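PDB 6YZG: surface-associated protein CshB from Streptococcus gordonii, which probably serves as a cell-wall-anchored adhesin that binds fibronectin, the present chain including its CshA-type non-repetitive domain 2. Local coordinates for residues 24-29 against 34-39; 8-13 against 17-22; 112-115 against 120-123. All blocks are in the same frame, centred on the assembly; numbering follows the deposited sequence.

How the contacts relate
All three contacts lie within the non-repetitive domain 2 of the adhesin and follow one another along the chain: contact 2 closes before contact 1 opens, and contact 3 comes last. Contacts 1 and 2 have centres about 11 Å apart and are stitched together where strand 10-11 borders strand 24-30, with probable backbone hydrogen bonds from K11 N to T24 O and from T26 N to S9 O (2.9 Å each). Contacts 2 and 3, about 14 Å apart between centres, meet through W10 and L19 against L112. Contacts 1 and 3, about 18 Å apart between centres, join through V39 and V123 and reach the second subunit.

Contact 1: 24-29 against 34-39; sequences TFTKEI and VVTLTV
V34 packs against E28 and T26: its CG2 sits 4.1 Å from E28 CG, while CG1, anti to the backbone N (chi1 180°), meets the T26 methyl CG2. The carboxylate of E28 turns to the connecting turn, where OE2 accepts a hydrogen bond from G32 N. V35 points to the opposite face, shared with F25, K27 and L37. Its CG2 touches I29 CG2 at 3.8 Å and also leans on K27 O, while CG1 rests near I29 CD1; the I29 and V35 branches meet roughly perpendicular. V35 N and O exchange backbone hydrogen bonds with K27, a hydrogen-bonded pair of the antiparallel beta hairpin formed by strands 24-30 and 33-41, whose second strand also pairs with strand 119-131. T36, in a non-hydrogen-bonded pair with T26, lies beside it with both side chains projecting from the same face, OG1 being 3.7 Å from T26 CG2. L37 repeats the double backbone bond, L37 N reaching F25 O at 2.8 Å. Its CB faces F25 CB, and CD1 approaches the F25 ring obliquely. M260 of the second subunit packs on L37, and F262 of that subunit on V35. T38 ends the threonine row, OG1 lying 3.7 Å from T24 CG2.

Contact 2: 8-13 against 17-22; sequences ASWKNL and GGLKVG
L19 CD1 meets the six-membered ring of the W10 indole obliquely, near CZ3 (3.6 Å) and CH2, while the F25 ring packs against the indole edge-to-face and NE1 is hydrogen-bonded to F4 O. The other flat group, the N12 amide, has G22 O nearly in its plane. Together they hold the loop that links strand 10-11 to strand 24-30 in the non-repetitive domain 2, folded so that G17 returns to L13 and G22 to N12. L19 CB points away from 8-13, but the end of the side chain returns, placing CD1 beside W10 and 4.1 Å from L13 CD2. L13 in turn lies over the backbone of the two glycines, CD2 being 3.6 Å from G18 O. K20 runs across N12; with chi1 at 58° its chain leaves between backbone N and carbonyl carbon, then runs extended, putting CE 3.3 Å from N12 OD1. A water donates to that OD1 and accepts from K20 NZ, so the ammonium reaches the amide indirectly. A second water accepts from N12 ND2 and donates to V21 O. The direct hydrogen bond from N12 ND2 to G22 O, 3.1 Å, comes from above the carbonyl plane of G22.

Contact 3: 112-115 against 120-123; sequences LVYP and NWGV
Y114 and W121 form an offset stack that lays the loop carrying 112-115 against strand 119-131, a strand of the antiparallel sheet in the non-repetitive domain 2. The Y114 ring and the five-membered ring of W121 have centroids 4.4 Å apart and planes inclined at 27°, and the two side chains run antiparallel. Following Y114 outward, CB comes first and fits tightest: it sits over the indole face as a CH-pi contact, 3.5 Å from the centroid of the five-membered ring and 3.4 Å from both CE2 and NE1 of W121. CG, turned anti to the backbone N (chi1 -165°), carries the ring onward over the pyrrole portion; Y114 CG lies 3.8 Å from W121 CG and from W121 CD1. CD2 passes closer, 3.5 Å from W121 CD1. CE2 lies nearer the root of the indole, close to W121 CB and a little farther from W121 CG, and the ring carries OH on past W121 CB. Each residue thereby offers a ring face to the root of the other. At the edge of the indole, near its plane, L112 O approaches W121 CH2. Residues 120-123 continue the sheet into an antiparallel strand of the second subunit, and V250 of that subunit packs on W121. The reciprocal CH-pi contact sets W121 CB 4.0 Å from the centroid of the Y114 ring.

Contact 1: 24-29 against 34-39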
ATOM      1  N   THR A  24      13.915  26.500  15.247  1.00  9.91           N
ATOM      2  CA  THR A  24      13.758  27.111  13.926  1.00 10.25           C
ATOM      3  C   THR A  24      14.440  26.295  12.832  1.00 10.13           C
ATOM      4  O   THR A  24      15.480  25.624  13.042  1.00 10.90           O
ATOM      5  CB  THR A  24      14.285  28.563  13.878  1.00 11.05           C
ATOM      6  OG1 THR A  24      15.719  28.552  14.090  1.00 12.70           O
ATOM      7  CG2 THR A  24      13.510  29.432  14.822  1.00 12.28           C
ATOM      8  N   PHE A  25      13.855  26.416  11.634  1.00  9.60           N
ATOM      9  CA  PHE A  25      14.423  25.881  10.380  1.00 11.00           C
ATOM     10  C   PHE A  25      14.501  27.093   9.459  1.00 11.38           C
ATOM     11  O   PHE A  25      13.447  27.727   9.221  1.00 11.24           O
ATOM     12  CB  PHE A  25      13.585  24.759   9.753  1.00 10.67           C
ATOM     13  CG  PHE A  25      14.067  24.293   8.414  1.00 11.03           C
ATOM     14  CD1 PHE A  25      13.642  24.932   7.259  1.00 12.13           C
ATOM     15  CD2 PHE A  25      15.001  23.263   8.341  1.00 14.03           C
ATOM     16  CE1 PHE A  25      14.138  24.534   6.035  1.00 14.11           C
ATOM     17  CE2 PHE A  25      15.454  22.839   7.088  1.00 14.39           C
ATOM     18  CZ  PHE A  25      15.022  23.501   5.965  1.00 13.50           C
ATOM     19  N   THR A  26      15.643  27.408   8.869  1.00 10.46           N
ATOM     20  CA  THR A  26      15.782  28.567   8.006  1.00 10.93           C
ATOM     21  C   THR A  26      16.543  28.189   6.729  1.00 12.10           C
ATOM     22  O   THR A  26      17.550  27.497   6.796  1.00 13.85           O
ATOM     23  CB  THR A  26      16.593  29.647   8.750  1.00 13.08           C
ATOM     24  OG1 THR A  26      16.087  29.894  10.067  1.00 14.20           O
ATOM     25  CG2 THR A  26      16.574  30.906   7.914  1.00 15.68           C
ATOM     26  N   LYS A  27      16.032  28.579   5.578  1.00 11.18           N
ATOM     27  CA  LYS A  27      16.658  28.231   4.295  1.00 11.76           C
ATOM     28  C   LYS A  27      16.420  29.385   3.321  1.00 12.34           C
ATOM     29  O   LYS A  27      15.279  29.827   3.112  1.00 11.55           O
ATOM     30  CB  LYS A  27      16.105  26.922   3.732  1.00 12.84           C
ATOM     31  CG  LYS A  27      16.655  26.527   2.350  1.00 13.90           C
ATOM     32  CD  LYS A  27      18.093  26.147   2.354  1.00 15.67           C
ATOM     33  CE  LYS A  27      18.565  25.804   0.942  1.00 16.18           C
ATOM     34  NZ  LYS A  27      19.971  25.344   0.898  1.00 18.61           N
ATOM     35  N   GLU A  28      17.497  29.791   2.637  1.00 12.70           N
ATOM     36  CA  GLU A  28      17.366  30.644   1.463  1.00 11.82           C
ATOM     37  C   GLU A  28      17.099  29.747   0.267  1.00 11.90           C
ATOM     38  O   GLU A  28      18.012  29.106  -0.253  1.00 13.42           O
ATOM     39  CB  GLU A  28      18.640  31.491   1.298  1.00 13.19           C
ATOM     40  CG  GLU A  28      18.531  32.593   0.255  1.00 14.29           C
ATOM     41  CD  GLU A  28      19.738  33.522   0.201  1.00 17.22           C
ATOM     42  OE1 GLU A  28      20.720  33.363   1.018  1.00 21.67           O
ATOM     43  OE2 GLU A  28      19.706  34.369  -0.728  1.00 20.37           O
ATOM     44  N   ILE A  29      15.837  29.616  -0.083  1.00 12.06           N
ATOM     45  CA  ILE A  29      15.378  28.595  -1.064  1.00 13.43           C
ATOM     46  C   ILE A  29      15.656  29.004  -2.501  1.00 16.23           C
ATOM     47  O   ILE A  29      15.618  28.118  -3.376  1.00 18.54           O
ATOM     48  CB  ILE A  29      13.899  28.253  -0.844  1.00 14.39           C
ATOM     49  CG1 ILE A  29      13.036  29.486  -1.073  1.00 14.86           C
ATOM     50  CG2 ILE A  29      13.736  27.603   0.507  1.00 14.98           C
ATOM     51  CD1 ILE A  29      11.542  29.186  -1.096  1.00 15.53           C
ATOM     52  N   VAL A  34      14.092  33.955   1.622  1.00 11.21           N
ATOM     53  CA  VAL A  34      14.430  33.264   2.878  1.00 11.15           C
ATOM     54  C   VAL A  34      13.127  32.824   3.545  1.00 11.62           C
ATOM     55  O   VAL A  34      12.250  33.678   3.799  1.00 11.53           O
ATOM     56  CB  VAL A  34      15.253  34.116   3.858  1.00 12.90           C
ATOM     57  CG1 VAL A  34      15.517  33.272   5.117  1.00 15.08           C
ATOM     58  CG2 VAL A  34      16.542  34.585   3.184  1.00 13.74           C
ATOM     59  N   VAL A  35      13.060  31.544   3.862  1.00 11.08           N
ATOM     60  CA  VAL A  35      11.919  31.027   4.644  1.00 11.51           C
ATOM     61  C   VAL A  35      12.408  30.617   6.015  1.00 11.15           C
ATOM     62  O   VAL A  35      13.482  30.017   6.186  1.00 11.85           O
ATOM     63  CB  VAL A  35      11.248  29.856   3.920  1.00 14.00           C
ATOM     64  CG1 VAL A  35      10.662  30.257   2.590  1.00 14.62           C
ATOM     65  CG2 VAL A  35      12.128  28.671   3.761  1.00 18.81           C
ATOM     66  N   THR A  36      11.604  30.977   7.005  1.00 12.06           N
ATOM     67  CA  THR A  36      11.926  30.624   8.389  1.00 12.32           C
ATOM     68  C   THR A  36      10.708  29.936   8.958  1.00 12.03           C
ATOM     69  O   THR A  36       9.599  30.558   8.958  1.00 14.35           O
ATOM     70  CB  THR A  36      12.272  31.837   9.242  1.00 13.77           C
ATOM     71  OG1 THR A  36      13.367  32.568   8.630  1.00 16.27           O
ATOM     72  CG2 THR A  36      12.652  31.427  10.636  1.00 16.54           C
ATOM     73  N   LEU A  37      10.859  28.735   9.468  1.00 10.51           N
ATOM     74  CA  LEU A  37       9.827  27.984  10.172  1.00 10.99           C
ATOM     75  C   LEU A  37      10.200  28.025  11.651  1.00 10.78           C
ATOM     76  O   LEU A  37      11.367  27.767  12.021  1.00 13.19           O
ATOM     77  CB  LEU A  37       9.765  26.511   9.776  1.00 11.94           C
ATOM     78  CG  LEU A  37       9.676  26.169   8.300  1.00 16.53           C
ATOM     79  CD1 LEU A  37       9.481  24.676   8.108  1.00 14.67           C
ATOM     80  CD2 LEU A  37       8.754  27.015   7.485  1.00 19.73           C
ATOM     81  N   THR A  38       9.230  28.309  12.501  1.00 10.08           N
ATOM     82  CA  THR A  38       9.425  28.259  13.953  1.00 10.21           C
ATOM     83  C   THR A  38       8.404  27.310  14.557  1.00  9.64           C
ATOM     84  O   THR A  38       7.222  27.441  14.223  1.00 10.25           O
ATOM     85  CB  THR A  38       9.247  29.629  14.614  1.00 10.68           C
ATOM     86  OG1 THR A  38      10.130  30.587  13.990  1.00 12.96           O
ATOM     87  CG2 THR A  38       9.551  29.588  16.089  1.00 11.43           C
ATOM     88  N   VAL A  39       8.843  26.358  15.365  1.00  9.78           N
ATOM     89  CA  VAL A  39       7.889  25.453  16.028  1.00 10.00           C
ATOM     90  C   VAL A  39       7.066  26.205  17.052  1.00 11.05           C
ATOM     91  O   VAL A  39       7.660  26.782  18.015  1.00 11.79           O
ATOM     92  CB  VAL A  39       8.597  24.263  16.642  1.00 10.67           C
ATOM     93  CG1 VAL A  39       7.583  23.408  17.333  1.00 11.54           C
ATOM     94  CG2 VAL A  39       9.424  23.497  15.639  1.00 11.42           C
TER

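Contact 2: 8-13 against 17-22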
ATOM      1  N   ALA A   8      22.670  22.307   9.390  1.00 16.67           N
ATOM      2  CA  ALA A   8      22.971  23.729   9.640  1.00 15.30           C
ATOM      3  C   ALA A   8      21.736  24.630   9.445  1.00 14.21           C
ATOM      4  O   ALA A   8      21.735  25.789   9.877  1.00 14.94           O
ATOM      5  CB  ALA A   8      24.097  24.173   8.748  1.00 18.54           C
ATOM      6  N   SER A   9      20.639  24.094   8.883  1.00 13.44           N
ATOM      7  CA  SER A   9      19.388  24.866   8.693  1.00 12.26           C
ATOM      8  C   SER A   9      18.607  24.937  10.022  1.00 10.32           C
ATOM      9  O   SER A   9      17.715  25.795  10.125  1.00 10.92           O
ATOM     10  CB  SER A   9      18.499  24.271   7.660  1.00 13.65           C
ATOM     11  OG  SER A   9      19.087  24.296   6.367  1.00 16.70           O
ATOM     12  N   TRP A  10      18.900  24.097  10.992  1.00 10.89           N
ATOM     13  CA  TRP A  10      18.196  24.003  12.267  1.00 11.80           C
ATOM     14  C   TRP A  10      18.899  24.772  13.369  1.00 12.48           C
ATOM     15  O   TRP A  10      20.159  24.693  13.452  1.00 15.34           O
ATOM     16  CB  TRP A  10      18.026  22.557  12.697  1.00 11.96           C
ATOM     17  CG  TRP A  10      17.168  21.749  11.766  1.00 12.66           C
ATOM     18  CD1 TRP A  10      17.577  20.882  10.794  1.00 13.70           C
ATOM     19  CD2 TRP A  10      15.742  21.676  11.801  1.00 12.71           C
ATOM     20  NE1 TRP A  10      16.474  20.305  10.198  1.00 14.57           N
ATOM     21  CE2 TRP A  10      15.343  20.753  10.788  1.00 11.84           C
ATOM     22  CE3 TRP A  10      14.772  22.307  12.552  1.00 12.30           C
ATOM     23  CZ2 TRP A  10      13.978  20.506  10.523  1.00 13.23           C
ATOM     24  CZ3 TRP A  10      13.440  22.068  12.304  1.00 13.04           C
ATOM     25  CH2 TRP A  10      13.045  21.169  11.307  1.00 12.46           C
ATOM     26  N   LYS A  11      18.128  25.427  14.184  1.00 11.02           N
ATOM     27  CA  LYS A  11      18.632  26.039  15.455  1.00 11.14           C
ATOM     28  C   LYS A  11      17.709  25.690  16.592  1.00 13.28           C
ATOM     29  O   LYS A  11      16.487  25.520  16.400  1.00 12.33           O
ATOM     30  CB  LYS A  11      18.751  27.558  15.394  1.00 12.54           C
ATOM     31  CG  LYS A  11      19.670  28.045  14.330  1.00 14.17           C
ATOM     32  CD  LYS A  11      21.132  27.861  14.769  1.00 15.64           C
ATOM     33  CE  LYS A  11      22.096  28.521  13.796  1.00 17.90           C
ATOM     34  NZ  LYS A  11      21.994  27.850  12.465  1.00 23.40           N
ATOM     35  N   ASN A  12      18.280  25.652  17.813  1.00 13.32           N
ATOM     36  CA  ASN A  12      17.486  25.528  19.034  1.00 13.67           C
ATOM     37  C   ASN A  12      16.723  24.200  19.057  1.00 13.73           C
ATOM     38  O   ASN A  12      15.553  24.184  19.462  1.00 14.37           O
ATOM     39  CB  ASN A  12      16.547  26.713  19.227  1.00 13.76           C
ATOM     40  CG  ASN A  12      16.018  26.855  20.637  1.00 13.80           C
ATOM     41  OD1 ASN A  12      16.667  26.361  21.559  1.00 17.40           O
ATOM     42  ND2 ASN A  12      14.849  27.429  20.779  1.00 15.12           N
ATOM     43  N   LEU A  13      17.450  23.123  18.797  1.00 14.93           N
ATOM     44  CA  LEU A  13      16.957  21.744  18.942  1.00 15.11           C
ATOM     45  C   LEU A  13      17.030  21.305  20.395  1.00 18.86           C
ATOM     46  O   LEU A  13      17.773  21.889  21.177  1.00 19.74           O
ATOM     47  CB  LEU A  13      17.771  20.792  18.087  1.00 15.57           C
ATOM     48  CG  LEU A  13      17.659  20.995  16.584  1.00 16.45           C
ATOM     49  CD1 LEU A  13      18.765  20.260  15.844  1.00 18.50           C
ATOM     50  CD2 LEU A  13      16.309  20.644  16.001  1.00 17.05           C
ATOM     51  N   GLY A  17      18.425  16.254  19.622  1.00 24.20           N
ATOM     52  CA  GLY A  17      18.529  16.788  18.266  1.00 24.84           C
ATOM     53  C   GLY A  17      17.170  16.877  17.576  1.00 20.18           C
ATOM     54  O   GLY A  17      17.114  16.871  16.361  1.00 22.08           O
ATOM     55  N   GLY A  18      16.100  16.855  18.348  1.00 20.43           N
ATOM     56  CA  GLY A  18      14.762  16.997  17.772  1.00 18.10           C
ATOM     57  C   GLY A  18      14.094  18.328  18.093  1.00 15.59           C
ATOM     58  O   GLY A  18      14.657  19.190  18.836  1.00 15.57           O
ATOM     59  N   LEU A  19      12.892  18.480  17.572  1.00 13.41           N
ATOM     60  CA  LEU A  19      12.197  19.770  17.652  1.00 12.55           C
ATOM     61  C   LEU A  19      11.679  19.957  19.066  1.00 11.43           C
ATOM     62  O   LEU A  19      11.109  19.063  19.689  1.00 13.42           O
ATOM     63  CB  LEU A  19      11.042  19.823  16.639  1.00 13.38           C
ATOM     64  CG  LEU A  19      11.454  20.253  15.224  1.00 14.42           C
ATOM     65  CD1 LEU A  19      12.612  19.491  14.652  1.00 15.81           C
ATOM     66  CD2 LEU A  19      10.246  20.130  14.301  1.00 14.88           C
ATOM     67  N   LYS A  20      11.697  21.214  19.464  1.00 12.14           N
ATOM     68  CA  LYS A  20      10.992  21.709  20.664  1.00 11.79           C
ATOM     69  C   LYS A  20      10.289  23.025  20.284  1.00 10.48           C
ATOM     70  O   LYS A  20      10.548  23.543  19.208  1.00 11.17           O
ATOM     71  CB  LYS A  20      11.919  21.942  21.865  1.00 12.69           C
ATOM     72  CG  LYS A  20      13.068  22.912  21.667  1.00 16.20           C
ATOM     73  CD  LYS A  20      14.052  22.742  22.794  1.00 21.90           C
ATOM     74  CE  LYS A  20      14.889  23.949  23.001  1.00 29.63           C
ATOM     75  NZ  LYS A  20      15.235  24.005  24.445  1.00 26.63           N
ATOM     76  N   VAL A  21       9.417  23.519  21.146  1.00 11.43           N
ATOM     77  CA  VAL A  21       8.817  24.829  20.912  1.00 11.92           C
ATOM     78  C   VAL A  21       9.930  25.879  20.863  1.00 12.44           C
ATOM     79  O   VAL A  21      10.773  25.887  21.756  1.00 13.41           O
ATOM     80  CB  VAL A  21       7.706  25.128  21.921  1.00 12.19           C
ATOM     81  CG1 VAL A  21       7.193  26.546  21.794  1.00 13.46           C
ATOM     82  CG2 VAL A  21       6.571  24.126  21.749  1.00 12.85           C
ATOM     83  N   GLY A  22      10.003  26.613  19.768  1.00 11.53           N
ATOM     84  CA  GLY A  22      11.045  27.618  19.540  1.00 12.33           C
ATOM     85  C   GLY A  22      12.166  27.124  18.667  1.00 11.75           C
ATOM     86  O   GLY A  22      13.069  27.915  18.334  1.00 12.53           O
TER
HETATM   87  O   HOH W   1      12.682  27.702  22.842  1.00 19.59           O
HETATM   88  O   HOH W   2      16.058  26.565  24.268  1.00 36.84           O

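Contact 3: 112-115 against 120-123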
ATOM      1  N   LEU A 112      10.038  15.233   7.268  1.00 10.51           N
ATOM      2  CA  LEU A 112      10.084  15.422   8.714  1.00 11.38           C
ATOM      3  C   LEU A 112       9.319  14.276   9.372  1.00 12.21           C
ATOM      4  O   LEU A 112       8.220  13.979   8.948  1.00 12.61           O
ATOM      5  CB  LEU A 112       9.467  16.769   9.048  1.00 14.10           C
ATOM      6  CG  LEU A 112       9.774  17.313  10.434  1.00 15.13           C
ATOM      7  CD1 LEU A 112      11.237  17.778  10.494  1.00 15.96           C
ATOM      8  CD2 LEU A 112       8.817  18.436  10.793  1.00 16.17           C
ATOM      9  N   VAL A 113       9.961  13.590  10.306  1.00 11.42           N
ATOM     10  CA  VAL A 113       9.379  12.337  10.831  1.00 11.89           C
ATOM     11  C   VAL A 113       9.348  12.326  12.360  1.00 10.73           C
ATOM     12  O   VAL A 113       9.941  13.120  12.977  1.00 11.45           O
ATOM     13  CB  VAL A 113      10.191  11.130  10.314  1.00 13.41           C
ATOM     14  CG1 VAL A 113      10.083  10.941   8.807  1.00 15.37           C
ATOM     15  CG2 VAL A 113      11.650  11.212  10.738  1.00 14.49           C
ATOM     16  N   TYR A 114       8.592  11.381  12.890  1.00 12.03           N
ATOM     17  CA  TYR A 114       8.478  11.093  14.346  1.00 10.98           C
ATOM     18  C   TYR A 114       8.880   9.626  14.369  1.00 12.99           C
ATOM     19  O   TYR A 114       8.006   8.810  14.223  1.00 13.33           O
ATOM     20  CB  TYR A 114       7.046  11.351  14.807  1.00  9.91           C
ATOM     21  CG  TYR A 114       6.847  11.448  16.293  1.00  9.97           C
ATOM     22  CD1 TYR A 114       7.463  12.436  17.036  1.00 10.73           C
ATOM     23  CD2 TYR A 114       5.977  10.588  16.927  1.00 11.20           C
ATOM     24  CE1 TYR A 114       7.222  12.555  18.383  1.00 10.59           C
ATOM     25  CE2 TYR A 114       5.739  10.682  18.273  1.00 10.48           C
ATOM     26  CZ  TYR A 114       6.357  11.676  19.002  1.00 10.62           C
ATOM     27  OH  TYR A 114       6.115  11.787  20.315  1.00 12.23           O
ATOM     28  N   PRO A 115      10.189   9.336  14.499  1.00 13.02           N
ATOM     29  CA  PRO A 115      10.735   8.046  14.128  1.00 14.97           C
ATOM     30  C   PRO A 115      10.543   6.780  14.959  1.00 16.15           C
ATOM     31  O   PRO A 115      11.453   6.061  15.134  1.00 17.37           O
ATOM     32  CB  PRO A 115      12.193   8.399  13.820  1.00 15.35           C
ATOM     33  CG  PRO A 115      12.501   9.406  14.850  1.00 15.10           C
ATOM     34  CD  PRO A 115      11.238  10.256  14.924  1.00 13.63           C
ATOM     35  N   ASN A 120       0.602   9.195  17.772  1.00  8.01           N
ATOM     36  CA  ASN A 120      -0.418  10.237  17.564  1.00  7.85           C
ATOM     37  C   ASN A 120       0.286  11.534  17.943  1.00  8.23           C
ATOM     38  O   ASN A 120       0.635  11.774  19.115  1.00  8.68           O
ATOM     39  CB  ASN A 120      -1.627   9.979  18.460  1.00  9.29           C
ATOM     40  CG  ASN A 120      -2.681  11.059  18.441  1.00  9.58           C
ATOM     41  OD1 ASN A 120      -2.951  11.682  17.429  1.00  9.85           O
ATOM     42  ND2 ASN A 120      -3.398  11.197  19.566  1.00 11.31           N
ATOM     43  N   TRP A 121       0.605  12.325  16.919  1.00  8.13           N
ATOM     44  CA  TRP A 121       1.500  13.497  17.109  1.00  7.94           C
ATOM     45  C   TRP A 121       1.091  14.619  16.185  1.00  8.38           C
ATOM     46  O   TRP A 121       0.393  14.389  15.173  1.00  8.35           O
ATOM     47  CB  TRP A 121       2.985  13.133  16.912  1.00  8.47           C
ATOM     48  CG  TRP A 121       3.358  12.726  15.534  1.00  8.99           C
ATOM     49  CD1 TRP A 121       3.267  11.483  14.968  1.00  8.68           C
ATOM     50  CD2 TRP A 121       3.997  13.511  14.509  1.00  8.74           C
ATOM     51  NE1 TRP A 121       3.830  11.437  13.726  1.00 10.44           N
ATOM     52  CE2 TRP A 121       4.290  12.685  13.416  1.00  9.55           C
ATOM     53  CE3 TRP A 121       4.409  14.847  14.461  1.00  9.47           C
ATOM     54  CZ2 TRP A 121       4.956  13.131  12.271  1.00  9.92           C
ATOM     55  CZ3 TRP A 121       5.052  15.296  13.318  1.00 10.08           C
ATOM     56  CH2 TRP A 121       5.316  14.454  12.257  1.00 10.81           C
ATOM     57  N   GLY A 122       1.648  15.800  16.435  1.00  8.95           N
ATOM     58  CA  GLY A 122       1.485  16.908  15.474  1.00  8.81           C
ATOM     59  C   GLY A 122       2.503  17.979  15.743  1.00 10.85           C
ATOM     60  O   GLY A 122       3.210  17.977  16.772  1.00 10.51           O
ATOM     61  N   VAL A 123       2.600  18.867  14.798  1.00  9.88           N
ATOM     62  CA  VAL A 123       3.494  20.046  14.860  1.00 10.55           C
ATOM     63  C   VAL A 123       2.787  21.214  14.207  1.00 10.76           C
ATOM     64  O   VAL A 123       2.159  21.028  13.140  1.00 10.79           O
ATOM     65  CB  VAL A 123       4.845  19.766  14.188  1.00 10.31           C
ATOM     66  CG1 VAL A 123       4.738  19.335  12.732  1.00  9.83           C
ATOM     67  CG2 VAL A 123       5.788  20.947  14.444  1.00 11.09           C
TER